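Local coordinates for protein deoxyribodipyrimidine photo-lyase (Oryza sativa Japonica Group, PDB 3UMV) that repairs UV-damaged DNA by using light to split cyclobutane pyrimidine dimers back into single pyrimidines, with FAD as its cofactor, at residues D328-Y333 with C442-Q447; P335-L340 with S432-C437; K186-K191 with L320-E325. One frame throughout, in Å; residues are numbered along the deposited sequence.

Interaction 1: D328-Y333 with C442-Q447; sequences DNFCYY and CGLHDQ. With EDO (1,2-ethanediol), chain D.
Phe330 on the helical segment 328-333 and His445 in the loop segment 442-447 mark the closest backbone approach, and their CA atoms are still 9.4 Å apart, so the contact is made by side chains. Leu444 does most of the touching: its CD2 methyl lies over the centre of the Phe330 ring, 3.4 Å from the ring centroid and 10° off the normal, which makes a well-aligned CH-pi contact. The second methyl, CD1, reaches the ring at CE1, 3.5 Å away. With CG anti to the backbone N (chi1 177°), the phenyl group of Phe330 extends from its helix directly against the leucine coming from the opposite direction. Leu444 and His445 form the corner of a type II beta turn from Gly443 to Asp446, closed by Asp446 N to Gly443 O at 3.0 Å. This turn follows helix 431-442, which Gly443 leaves with positive phi, in the helical FAD-binding part of the photolyase fold. The turn presents two neighbouring side chains to one partner. His445 offers a ring edge: Phe330 CB sits near the imidazole plane, 3.9 Å from NE2. The ring planes stand at 85°, yet the pair meets obliquely and is neither a stack nor an edge-to-face contact. NE2 is buried without a polar partner, whereas ND1 bonds to the backbone O of Tyr183; that carbonyl can only accept, so ND1 carries the proton and the ring is probably neutral. On the backbone side, the carbonyl O of His445 accepts a bond from O2 of a 1,2-ethanediol at 2.8 Å. Val435 packs against both Phe330 and His445.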
loop_
_atom_site.group_PDB
_atom_site.type_symbol
_atom_site.label_atom_id
_atom_site.label_comp_id
_atom_site.label_asym_id
_atom_site.label_seq_id
_atom_site.Cartn_x
_atom_site.Cartn_y
_atom_site.Cartn_z
ATOM N N ASP A 328 3.367 -5.124 6.751
ATOM C CA ASP A 328 3.824 -3.959 7.534
ATOM C C ASP A 328 4.763 -4.406 8.663
ATOM O O ASP A 328 5.805 -3.793 8.919
ATOM C CB ASP A 328 2.660 -3.126 8.089
ATOM C CG ASP A 328 2.357 -1.888 7.234
ATOM O OD1 ASP A 328 1.946 -0.828 7.786
ATOM O OD2 ASP A 328 2.546 -1.978 6.000
ATOM N N ASN A 329 4.379 -5.485 9.344
ATOM C CA ASN A 329 5.204 -6.048 10.402
ATOM C C ASN A 329 6.618 -6.288 9.888
ATOM O O ASN A 329 7.595 -5.870 10.508
ATOM C CB ASN A 329 4.585 -7.346 10.905
ATOM C CG ASN A 329 5.515 -8.122 11.820
ATOM O OD1 ASN A 329 6.194 -9.041 11.379
ATOM N ND2 ASN A 329 5.569 -7.735 13.084
ATOM N N PHE A 330 6.717 -6.932 8.730
ATOM C CA PHE A 330 8.019 -7.291 8.209
ATOM C C PHE A 330 8.839 -6.069 7.838
ATOM O O PHE A 330 9.995 -5.940 8.243
ATOM C CB PHE A 330 7.885 -8.229 7.018
ATOM C CG PHE A 330 9.197 -8.580 6.393
ATOM C CD1 PHE A 330 10.045 -9.510 6.992
ATOM C CD2 PHE A 330 9.588 -7.986 5.213
ATOM C CE1 PHE A 330 11.265 -9.828 6.410
ATOM C CE2 PHE A 330 10.819 -8.315 4.624
ATOM C CZ PHE A 330 11.641 -9.226 5.219
ATOM N N CYS A 331 8.258 -5.164 7.065
ATOM C CA CYS A 331 9.019 -3.994 6.647
ATOM C C CYS A 331 9.396 -3.084 7.834
ATOM O O CYS A 331 10.461 -2.480 7.842
ATOM C CB CYS A 331 8.283 -3.211 5.558
ATOM S SG CYS A 331 8.024 -4.137 4.033
ATOM N N TYR A 332 8.534 -3.012 8.847
ATOM C CA TYR A 332 8.803 -2.176 10.011
ATOM C C TYR A 332 10.000 -2.690 10.824
ATOM O O TYR A 332 10.819 -1.899 11.282
ATOM C CB TYR A 332 7.543 -2.076 10.883
ATOM C CG TYR A 332 7.737 -1.247 12.133
ATOM C CD1 TYR A 332 7.790 0.146 12.065
ATOM C CD2 TYR A 332 7.848 -1.849 13.382
ATOM C CE1 TYR A 332 7.960 0.908 13.195
ATOM C CE2 TYR A 332 8.013 -1.080 14.524
ATOM C CZ TYR A 332 8.067 0.296 14.415
ATOM O OH TYR A 332 8.236 1.081 15.532
ATOM N N TYR A 333 10.118 -4.014 10.970
ATOM C CA TYR A 333 11.148 -4.601 11.827
ATOM C C TYR A 333 12.388 -5.077 11.083
ATOM O O TYR A 333 13.435 -5.275 11.705
ATOM C CB TYR A 333 10.600 -5.758 12.680
ATOM C CG TYR A 333 9.700 -5.326 13.812
ATOM C CD1 TYR A 333 10.193 -4.560 14.861
ATOM C CD2 TYR A 333 8.357 -5.680 13.837
ATOM C CE1 TYR A 333 9.372 -4.158 15.905
ATOM C CE2 TYR A 333 7.528 -5.284 14.880
ATOM C CZ TYR A 333 8.048 -4.522 15.908
ATOM O OH TYR A 333 7.244 -4.119 16.945
ATOM N N CYS A 442 12.299 -15.600 -2.131
ATOM C CA CYS A 442 13.124 -15.869 -0.947
ATOM C C CYS A 442 12.374 -16.633 0.144
ATOM O O CYS A 442 12.865 -16.758 1.259
ATOM C CB CYS A 442 13.666 -14.570 -0.349
ATOM S SG CYS A 442 14.629 -13.642 -1.496
ATOM N N GLY A 443 11.192 -17.134 -0.194
ATOM C CA GLY A 443 10.382 -17.924 0.714
ATOM C C GLY A 443 9.951 -17.221 1.994
ATOM O O GLY A 443 9.648 -17.869 2.984
ATOM N N LEU A 444 9.927 -15.891 1.977
ATOM C CA LEU A 444 9.538 -15.127 3.159
ATOM C C LEU A 444 8.119 -15.513 3.559
ATOM O O LEU A 444 7.243 -15.614 2.708
ATOM C CB LEU A 444 9.613 -13.623 2.865
ATOM C CG LEU A 444 9.247 -12.682 4.026
ATOM C CD1 LEU A 444 10.167 -12.914 5.212
ATOM C CD2 LEU A 444 9.255 -11.211 3.615
ATOM N N HIS A 445 7.918 -15.753 4.854
ATOM C CA HIS A 445 6.603 -16.118 5.413
ATOM C C HIS A 445 6.085 -17.469 4.914
ATOM O O HIS A 445 4.924 -17.814 5.153
ATOM C CB HIS A 445 5.542 -15.054 5.134
ATOM C CG HIS A 445 5.913 -13.675 5.575
ATOM N ND1 HIS A 445 6.576 -13.406 6.755
ATOM C CD2 HIS A 445 5.684 -12.471 4.990
ATOM C CE1 HIS A 445 6.746 -12.100 6.875
ATOM N NE2 HIS A 445 6.212 -11.512 5.817
ATOM N N ASP A 446 6.931 -18.206 4.191
ATOM C CA ASP A 446 6.591 -19.542 3.702
ATOM C C ASP A 446 7.409 -20.606 4.416
ATOM O O ASP A 446 8.418 -20.301 5.072
ATOM C CB ASP A 446 6.913 -19.619 2.213
ATOM C CG ASP A 446 6.122 -20.690 1.484
ATOM O OD1 ASP A 446 6.228 -20.725 0.242
ATOM O OD2 ASP A 446 5.394 -21.486 2.127
ATOM N N GLN A 447 6.999 -21.864 4.257
ATOM C CA GLN A 447 7.816 -23.009 4.671
ATOM C C GLN A 447 8.762 -23.417 3.530
ATOM O O GLN A 447 8.627 -22.937 2.404
ATOM C CB GLN A 447 6.923 -24.196 4.994
ATOM C CG GLN A 447 6.090 -24.655 3.822
ATOM C CD GLN A 447 5.460 -26.016 4.085
ATOM O OE1 GLN A 447 4.329 -26.101 4.547
ATOM N NE2 GLN A 447 6.198 -27.077 3.802
HETATM C C1 EDO D . 4.768 -21.711 6.812
HETATM O O1 EDO D . 3.878 -22.716 6.512
HETATM C C2 EDO D . 4.445 -20.394 6.629
HETATM O O2 EDO D . 3.368 -20.013 5.855
#

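Interaction 2: P335-L340 with S432-C437; sequences PQYDSL and SGYVGC. With FAD (flavin-adenine dinucleotide), chain I.
Tyr337 meets Tyr434 edge-to-face: CE1 of Tyr337 stands over the centre of the Tyr434 ring, 3.7 Å from its CD1. The centroids are 5.0 Å apart and the planes are inclined at 62°, values that identify a T-shaped pair tilted from the perpendicular. Beside it, CB of Asp338 touches the same tyrosine at CD2, 3.6 Å away. One water joins the phenol ends, 2.6 Å from Tyr337 OH and 3.0 Å from Tyr434 OH, so the rings are tied by both carbon contact and solvent. In the next shell, Arg141 positions the loop residues: its backbone N bonds to Tyr337 OH, its guanidinium forms a salt bridge with Asp338 OD2, and it makes a cation-pi contact with the Tyr337 ring. Tyr434 projects away from the flavin, which lies against the glycines of its helix: Gly433 CA is 3.2 Å from FAD N5, and a CB at Gly433 or Gly436 would collide with the isoalloxazine. Helix 431-442 is thus sandwiched between the cofactor and loop 335-340, with Ile418 of helix 410-424 packing on Asp338 and Tyr434, and Phe330 and Cys331 of helix 310-333 on Tyr337.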
loop_
_atom_site.group_PDB
_atom_site.type_symbol
_atom_site.label_atom_id
_atom_site.label_comp_id
_atom_site.label_asym_id
_atom_site.label_seq_id
_atom_site.Cartn_x
_atom_site.Cartn_y
_atom_site.Cartn_z
ATOM N N PRO A 335 14.843 -3.836 8.365
ATOM C CA PRO A 335 15.300 -2.697 7.555
ATOM C C PRO A 335 15.686 -3.083 6.134
ATOM O O PRO A 335 15.570 -2.253 5.242
ATOM C CB PRO A 335 16.546 -2.205 8.307
ATOM C CG PRO A 335 16.330 -2.615 9.696
ATOM C CD PRO A 335 15.627 -3.958 9.606
ATOM N N GLN A 336 16.136 -4.314 5.936
ATOM C CA GLN A 336 16.528 -4.800 4.619
ATOM C C GLN A 336 15.419 -5.636 3.982
ATOM O O GLN A 336 15.632 -6.780 3.541
ATOM C CB GLN A 336 17.846 -5.579 4.707
ATOM C CG GLN A 336 19.029 -4.673 5.017
ATOM C CD GLN A 336 20.294 -5.452 5.334
ATOM O OE1 GLN A 336 21.178 -5.599 4.490
ATOM N NE2 GLN A 336 20.377 -5.966 6.553
ATOM N N TYR A 337 14.237 -5.038 3.905
ATOM C CA TYR A 337 13.038 -5.764 3.500
ATOM C C TYR A 337 12.952 -5.980 1.995
ATOM O O TYR A 337 12.084 -6.708 1.526
ATOM C CB TYR A 337 11.779 -5.048 4.009
ATOM C CG TYR A 337 11.689 -3.594 3.598
ATOM C CD1 TYR A 337 11.416 -3.239 2.273
ATOM C CD2 TYR A 337 11.889 -2.584 4.525
ATOM C CE1 TYR A 337 11.342 -1.907 1.889
ATOM C CE2 TYR A 337 11.817 -1.242 4.152
ATOM C CZ TYR A 337 11.550 -0.916 2.843
ATOM O OH TYR A 337 11.472 0.406 2.498
ATOM N N ASP A 338 13.867 -5.368 1.241
ATOM C CA ASP A 338 13.858 -5.471 -0.216
ATOM C C ASP A 338 15.145 -6.093 -0.752
ATOM O O ASP A 338 15.552 -5.809 -1.877
ATOM C CB ASP A 338 13.684 -4.076 -0.848
ATOM C CG ASP A 338 14.778 -3.092 -0.418
ATOM O OD1 ASP A 338 14.942 -2.054 -1.094
ATOM O OD2 ASP A 338 15.485 -3.356 0.581
ATOM N N SER A 339 15.778 -6.941 0.059
ATOM C CA SER A 339 17.064 -7.533 -0.299
ATOM C C SER A 339 17.162 -8.951 0.261
ATOM O O SER A 339 16.478 -9.291 1.232
ATOM C CB SER A 339 18.205 -6.666 0.246
ATOM O OG SER A 339 19.401 -6.876 -0.481
ATOM N N LEU A 340 18.005 -9.780 -0.347
ATOM C CA LEU A 340 18.126 -11.173 0.083
ATOM C C LEU A 340 18.530 -11.232 1.548
ATOM O O LEU A 340 18.187 -12.169 2.261
ATOM C CB LEU A 340 19.144 -11.922 -0.784
ATOM C CG LEU A 340 19.440 -13.374 -0.405
ATOM C CD1 LEU A 340 18.168 -14.217 -0.476
ATOM C CD2 LEU A 340 20.524 -13.964 -1.324
ATOM N N SER A 432 3.497 -4.569 0.928
ATOM C CA SER A 432 3.007 -5.830 0.391
ATOM C C SER A 432 3.613 -6.211 -0.951
ATOM O O SER A 432 3.597 -7.372 -1.314
ATOM C CB SER A 432 1.481 -5.833 0.281
ATOM O OG SER A 432 0.870 -5.685 1.557
ATOM N N GLY A 433 4.118 -5.235 -1.703
ATOM C CA GLY A 433 4.848 -5.525 -2.927
ATOM C C GLY A 433 6.220 -6.104 -2.644
ATOM O O GLY A 433 6.616 -7.107 -3.244
ATOM N N TYR A 434 6.949 -5.467 -1.736
ATOM C CA TYR A 434 8.238 -5.987 -1.322
ATOM C C TYR A 434 8.053 -7.366 -0.738
ATOM O O TYR A 434 8.792 -8.304 -1.074
ATOM C CB TYR A 434 8.886 -5.070 -0.290
ATOM C CG TYR A 434 9.238 -3.706 -0.854
ATOM C CD1 TYR A 434 8.542 -2.581 -0.480
ATOM C CD2 TYR A 434 10.275 -3.566 -1.764
ATOM C CE1 TYR A 434 8.853 -1.341 -0.997
ATOM C CE2 TYR A 434 10.611 -2.332 -2.275
ATOM C CZ TYR A 434 9.903 -1.223 -1.887
ATOM O OH TYR A 434 10.254 0.009 -2.403
ATOM N N VAL A 435 7.050 -7.508 0.126
ATOM C CA VAL A 435 6.819 -8.787 0.785
ATOM C C VAL A 435 6.357 -9.886 -0.187
ATOM O O VAL A 435 6.775 -11.029 -0.054
ATOM C CB VAL A 435 5.927 -8.659 2.052
ATOM C CG1 VAL A 435 5.501 -10.042 2.606
ATOM C CG2 VAL A 435 6.719 -7.907 3.122
ATOM N N GLY A 436 5.520 -9.533 -1.161
ATOM C CA GLY A 436 5.100 -10.480 -2.192
ATOM C C GLY A 436 6.281 -11.022 -2.989
ATOM O O GLY A 436 6.396 -12.231 -3.218
ATOM N N CYS A 437 7.171 -10.128 -3.403
ATOM C CA CYS A 437 8.374 -10.531 -4.144
ATOM C C CYS A 437 9.269 -11.397 -3.262
ATOM O O CYS A 437 9.806 -12.423 -3.723
ATOM C CB CYS A 437 9.129 -9.301 -4.654
ATOM S SG CYS A 437 8.228 -8.405 -5.947
HETATM P PA FAD I . -7.995 -9.550 -2.815
HETATM O O1A FAD I . -7.805 -11.024 -3.006
HETATM O O2A FAD I . -9.413 -9.076 -2.980
HETATM O O5B FAD I . -7.416 -9.155 -1.377
HETATM C C5B FAD I . -7.971 -8.111 -0.606
HETATM C C4B FAD I . -6.858 -7.362 0.133
HETATM O O4B FAD I . -6.106 -8.222 0.975
HETATM C C3B FAD I . -5.837 -6.778 -0.825
HETATM O O3B FAD I . -6.262 -5.540 -1.344
HETATM C C2B FAD I . -4.649 -6.618 0.078
HETATM O O2B FAD I . -4.842 -5.497 0.920
HETATM C C1B FAD I . -4.746 -7.848 0.944
HETATM N N9A FAD I . -3.923 -8.942 0.401
HETATM C C8A FAD I . -4.314 -9.950 -0.439
HETATM N N7A FAD I . -3.235 -10.734 -0.670
HETATM C C5A FAD I . -2.163 -10.227 0.001
HETATM C C6A FAD I . -0.822 -10.606 0.136
HETATM N N6A FAD I . -0.351 -11.737 -0.388
HETATM N N1A FAD I . 0.026 -9.856 0.920
HETATM C C2A FAD I . -0.448 -8.743 1.576
HETATM N N3A FAD I . -1.766 -8.368 1.439
HETATM C C4A FAD I . -2.604 -9.106 0.677
HETATM N N1 FAD I . -0.023 -6.296 -2.947
HETATM C C2 FAD I . -0.081 -4.933 -2.973
HETATM O O2 FAD I . -0.972 -4.388 -2.320
HETATM N N3 FAD I . 0.850 -4.202 -3.690
HETATM C C4 FAD I . 1.845 -4.842 -4.407
HETATM O O4 FAD I . 2.671 -4.187 -5.051
HETATM C C4X FAD I . 1.902 -6.230 -4.366
HETATM N N5 FAD I . 2.858 -6.927 -5.068
HETATM C C5X FAD I . 2.912 -8.305 -4.999
HETATM C C6 FAD I . 3.909 -9.004 -5.691
HETATM C C7 FAD I . 3.963 -10.399 -5.627
HETATM C C7M FAD I . 5.054 -11.125 -6.370
HETATM C C8 FAD I . 3.007 -11.087 -4.874
HETATM C C8M FAD I . 3.010 -12.583 -4.771
HETATM C C9 FAD I . 2.019 -10.386 -4.205
HETATM C C9A FAD I . 1.972 -9.005 -4.263
HETATM N N10 FAD I . 0.981 -8.315 -3.594
HETATM C C10 FAD I . 0.966 -6.943 -3.647
HETATM C "C1'" FAD I . -0.082 -9.030 -2.772
HETATM C "C2'" FAD I . -1.373 -9.393 -3.573
HETATM O "O2'" FAD I . -1.126 -10.036 -4.829
HETATM C "C3'" FAD I . -2.303 -8.194 -3.837
HETATM O "O3'" FAD I . -2.529 -7.512 -2.632
HETATM C "C4'" FAD I . -3.658 -8.596 -4.424
HETATM O "O4'" FAD I . -3.464 -9.284 -5.646
HETATM C "C5'" FAD I . -4.486 -7.328 -4.619
HETATM O "O5'" FAD I . -5.653 -7.495 -5.388
HETATM P P FAD I . -7.085 -7.406 -4.668
HETATM O O1P FAD I . -7.190 -6.144 -3.835
HETATM O O2P FAD I . -8.170 -7.511 -5.707
HETATM O O3P FAD I . -6.969 -8.767 -3.809
HETATM O O HOH W 1 11.462 1.310 0.060
#

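Interaction 3: K186-K191 with L320-E325; sequences KTFRGK and LVVRRE. With FAD (flavin-adenine dinucleotide), chain I.
Arg189 and Val322 bring the backbones of two helices closest, their CA atoms 6.1 Å apart, where segments 186-191 and 320-325 pass with axes 9.6 Å from each other and N-to-C directions at 120°. Phe188 fills most of the junction. Its CD2 lies 3.6 Å from the backbone O of Val322, while CE2 comes 4.0 Å from CB of Glu325; the ring therefore rests on the helix surface, at one turn's spacing. Val322 supplies both methyls, CG1 toward Phe188 and CG2 against the aliphatic CB and CG of Arg189, which crosses it at about a right angle and carries its charge on to Glu318. The second helix has a wider pi-type turn at 320-323, and in keeping with it Arg324 N is 4.5 Å from Leu320 O, too far for the usual helical bond. The side chain of Arg324 takes over that carbonyl. A bend at chi3 (50°) folds the guanidinium back so that NE donates to Leu320 O at 2.7 Å, nearly in line with the C=O (168°). NH2 forms a salt bridge of 2.8 Å with the anti lone pair of Glu325 OE2, an oxygen also held by Val171 N. A leucine in place of Arg324 would probably leave the Leu320 carbonyl without its side-chain donor at the widened turn and Glu325 without its charged mate. The face of the helix turned from Phe188 meets the cofactor, with Arg324 CA 3.4 Å from N3A of FAD, so that Leu320, Arg323 and Arg324 line the FAD pocket. Helix 310-333 thus lies between FAD and helix 185-193, while helix 295-305 packs on Leu320, Val321 and Arg324.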
loop_
_atom_site.group_PDB
_atom_site.type_symbol
_atom_site.label_atom_id
_atom_site.label_comp_id
_atom_site.label_asym_id
_atom_site.label_seq_id
_atom_site.Cartn_x
_atom_site.Cartn_y
_atom_site.Cartn_z
ATOM N N LYS A 186 0.690 -17.573 10.230
ATOM C CA LYS A 186 0.229 -18.336 11.383
ATOM C C LYS A 186 0.653 -17.698 12.702
ATOM O O LYS A 186 -0.178 -17.472 13.601
ATOM C CB LYS A 186 0.716 -19.779 11.308
ATOM C CG LYS A 186 0.077 -20.680 12.366
ATOM C CD LYS A 186 0.817 -20.646 13.684
ATOM C CE LYS A 186 0.073 -21.459 14.736
ATOM N NZ LYS A 186 0.965 -21.886 15.850
ATOM N N THR A 187 1.938 -17.402 12.833
ATOM C CA THR A 187 2.444 -16.863 14.093
ATOM C C THR A 187 1.962 -15.434 14.319
ATOM O O THR A 187 1.701 -15.024 15.443
ATOM C CB THR A 187 3.990 -16.959 14.192
ATOM O OG1 THR A 187 4.599 -16.069 13.253
ATOM C CG2 THR A 187 4.456 -18.386 13.905
ATOM N N PHE A 188 1.823 -14.685 13.233
ATOM C CA PHE A 188 1.289 -13.339 13.318
ATOM C C PHE A 188 -0.195 -13.365 13.718
ATOM O O PHE A 188 -0.628 -12.609 14.591
ATOM C CB PHE A 188 1.480 -12.614 11.988
ATOM C CG PHE A 188 1.092 -11.172 12.041
ATOM C CD1 PHE A 188 1.883 -10.261 12.715
ATOM C CD2 PHE A 188 -0.068 -10.725 11.424
ATOM C CE1 PHE A 188 1.533 -8.921 12.772
ATOM C CE2 PHE A 188 -0.418 -9.390 11.474
ATOM C CZ PHE A 188 0.384 -8.487 12.151
ATOM N N ARG A 189 -0.969 -14.262 13.106
ATOM C CA ARG A 189 -2.389 -14.404 13.451
ATOM C C ARG A 189 -2.584 -14.746 14.928
ATOM O O ARG A 189 -3.528 -14.274 15.567
ATOM C CB ARG A 189 -3.033 -15.478 12.575
ATOM C CG ARG A 189 -4.541 -15.626 12.722
ATOM C CD ARG A 189 -5.012 -16.865 11.944
ATOM N NE ARG A 189 -4.473 -16.888 10.581
ATOM C CZ ARG A 189 -3.668 -17.833 10.102
ATOM N NH1 ARG A 189 -3.232 -17.765 8.846
ATOM N NH2 ARG A 189 -3.300 -18.852 10.867
ATOM N N GLY A 190 -1.695 -15.567 15.472
ATOM C CA GLY A 190 -1.786 -15.956 16.866
ATOM C C GLY A 190 -1.787 -14.728 17.762
ATOM O O GLY A 190 -2.524 -14.656 18.739
ATOM N N LYS A 191 -0.974 -13.742 17.417
ATOM C CA LYS A 191 -0.893 -12.534 18.227
ATOM C C LYS A 191 -2.053 -11.564 18.013
ATOM O O LYS A 191 -2.642 -11.082 18.978
ATOM C CB LYS A 191 0.462 -11.844 18.038
ATOM C CG LYS A 191 1.596 -12.670 18.620
ATOM C CD LYS A 191 2.902 -11.916 18.731
ATOM C CE LYS A 191 4.010 -12.880 19.066
ATOM N NZ LYS A 191 5.345 -12.241 19.012
ATOM N N LEU A 320 -7.030 -9.614 3.955
ATOM C CA LEU A 320 -7.153 -8.185 4.178
ATOM C C LEU A 320 -6.452 -7.696 5.452
ATOM O O LEU A 320 -5.897 -6.600 5.462
ATOM C CB LEU A 320 -8.633 -7.791 4.233
ATOM C CG LEU A 320 -8.925 -6.342 4.623
ATOM C CD1 LEU A 320 -8.549 -5.427 3.485
ATOM C CD2 LEU A 320 -10.399 -6.190 4.961
ATOM N N VAL A 321 -6.504 -8.487 6.525
ATOM C CA VAL A 321 -5.969 -8.066 7.817
ATOM C C VAL A 321 -4.674 -8.779 8.153
ATOM O O VAL A 321 -3.625 -8.153 8.291
ATOM C CB VAL A 321 -6.993 -8.257 8.955
ATOM C CG1 VAL A 321 -6.362 -7.942 10.322
ATOM C CG2 VAL A 321 -8.224 -7.388 8.695
ATOM N N VAL A 322 -4.723 -10.097 8.270
ATOM C CA VAL A 322 -3.528 -10.819 8.661
ATOM C C VAL A 322 -2.360 -10.696 7.670
ATOM O O VAL A 322 -1.256 -10.326 8.054
ATOM C CB VAL A 322 -3.827 -12.293 8.976
ATOM C CG1 VAL A 322 -2.541 -13.075 9.051
ATOM C CG2 VAL A 322 -4.565 -12.379 10.306
ATOM N N ARG A 323 -2.604 -11.008 6.405
ATOM C CA ARG A 323 -1.520 -10.979 5.434
ATOM C C ARG A 323 -1.011 -9.554 5.212
ATOM O O ARG A 323 0.197 -9.302 5.293
ATOM C CB ARG A 323 -1.941 -11.634 4.120
ATOM C CG ARG A 323 -2.276 -13.111 4.256
ATOM C CD ARG A 323 -1.614 -13.912 3.139
ATOM N NE ARG A 323 -0.158 -13.905 3.267
ATOM C CZ ARG A 323 0.545 -14.905 3.788
ATOM N NH1 ARG A 323 1.868 -14.824 3.873
ATOM N NH2 ARG A 323 -0.083 -15.993 4.215
ATOM N N ARG A 324 -1.925 -8.624 4.955
ATOM C CA ARG A 324 -1.524 -7.254 4.652
ATOM C C ARG A 324 -0.743 -6.687 5.834
ATOM O O ARG A 324 0.330 -6.106 5.659
ATOM C CB ARG A 324 -2.728 -6.365 4.346
ATOM C CG ARG A 324 -2.335 -4.904 4.092
ATOM C CD ARG A 324 -3.563 -4.049 3.858
ATOM N NE ARG A 324 -4.517 -4.295 4.930
ATOM C CZ ARG A 324 -4.479 -3.741 6.136
ATOM N NH1 ARG A 324 -3.551 -2.832 6.451
ATOM N NH2 ARG A 324 -5.397 -4.088 7.034
ATOM N N GLU A 325 -1.274 -6.871 7.036
ATOM C CA GLU A 325 -0.602 -6.335 8.212
ATOM C C GLU A 325 0.706 -7.046 8.549
ATOM O O GLU A 325 1.609 -6.445 9.139
ATOM C CB GLU A 325 -1.583 -6.196 9.392
ATOM C CG GLU A 325 -2.624 -5.135 9.061
ATOM C CD GLU A 325 -3.648 -4.831 10.147
ATOM O OE1 GLU A 325 -3.390 -5.066 11.351
ATOM O OE2 GLU A 325 -4.714 -4.302 9.761
HETATM P PA FAD I . -7.995 -9.550 -2.815
HETATM O O1A FAD I . -7.805 -11.024 -3.006
HETATM O O2A FAD I . -9.413 -9.076 -2.980
HETATM O O5B FAD I . -7.416 -9.155 -1.377
HETATM C C5B FAD I . -7.971 -8.111 -0.606
HETATM C C4B FAD I . -6.858 -7.362 0.133
HETATM O O4B FAD I . -6.106 -8.222 0.975
HETATM C C3B FAD I . -5.837 -6.778 -0.825
HETATM O O3B FAD I . -6.262 -5.540 -1.344
HETATM C C2B FAD I . -4.649 -6.618 0.078
HETATM O O2B FAD I . -4.842 -5.497 0.920
HETATM C C1B FAD I . -4.746 -7.848 0.944
HETATM N N9A FAD I . -3.923 -8.942 0.401
HETATM C C8A FAD I . -4.314 -9.950 -0.439
HETATM N N7A FAD I . -3.235 -10.734 -0.670
HETATM C C5A FAD I . -2.163 -10.227 0.001
HETATM C C6A FAD I . -0.822 -10.606 0.136
HETATM N N6A FAD I . -0.351 -11.737 -0.388
HETATM N N1A FAD I . 0.026 -9.856 0.920
HETATM C C2A FAD I . -0.448 -8.743 1.576
HETATM N N3A FAD I . -1.766 -8.368 1.439
HETATM C C4A FAD I . -2.604 -9.106 0.677
HETATM N N1 FAD I . -0.023 -6.296 -2.947
HETATM C C2 FAD I . -0.081 -4.933 -2.973
HETATM O O2 FAD I . -0.972 -4.388 -2.320
HETATM N N3 FAD I . 0.850 -4.202 -3.690
HETATM C C4 FAD I . 1.845 -4.842 -4.407
HETATM O O4 FAD I . 2.671 -4.187 -5.051
HETATM C C4X FAD I . 1.902 -6.230 -4.366
HETATM N N5 FAD I . 2.858 -6.927 -5.068
HETATM C C5X FAD I . 2.912 -8.305 -4.999
HETATM C C6 FAD I . 3.909 -9.004 -5.691
HETATM C C7 FAD I . 3.963 -10.399 -5.627
HETATM C C7M FAD I . 5.054 -11.125 -6.370
HETATM C C8 FAD I . 3.007 -11.087 -4.874
HETATM C C8M FAD I . 3.010 -12.583 -4.771
HETATM C C9 FAD I . 2.019 -10.386 -4.205
HETATM C C9A FAD I . 1.972 -9.005 -4.263
HETATM N N10 FAD I . 0.981 -8.315 -3.594
HETATM C C10 FAD I . 0.966 -6.943 -3.647
HETATM C "C1'" FAD I . -0.082 -9.030 -2.772
HETATM C "C2'" FAD I . -1.373 -9.393 -3.573
HETATM O "O2'" FAD I . -1.126 -10.036 -4.829
HETATM C "C3'" FAD I . -2.303 -8.194 -3.837
HETATM O "O3'" FAD I . -2.529 -7.512 -2.632
HETATM C "C4'" FAD I . -3.658 -8.596 -4.424
HETATM O "O4'" FAD I . -3.464 -9.284 -5.646
HETATM C "C5'" FAD I . -4.486 -7.328 -4.619
HETATM O "O5'" FAD I . -5.653 -7.495 -5.388
HETATM P P FAD I . -7.085 -7.406 -4.668
HETATM O O1P FAD I . -7.190 -6.144 -3.835
HETATM O O2P FAD I . -8.170 -7.511 -5.707
HETATM O O3P FAD I . -6.969 -8.767 -3.809
#

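In the fold
Along the chain, interaction 3 closes at 320-325 before interaction 1 opens at 328-333, and interaction 2 is nested inside the loop closed by interaction 1. Helix 310-333 serves interactions 1 and 3, whose centres are 11 Å apart. Helix 431-442 carries one side of interaction 2 and runs into the turn used by interaction 1, whose centre is about 7 Å from that of interaction 2; Phe330 touches both Tyr337 and Val435. Interactions 2 and 3, about 17 Å apart between centres, both reach FAD, interaction 2 mainly at the isoalloxazine, with Ser432 also at the adenine, and interaction 3 at the adenosine part. Helices 310-333 and 431-442, distant in sequence, thus both border the FAD site.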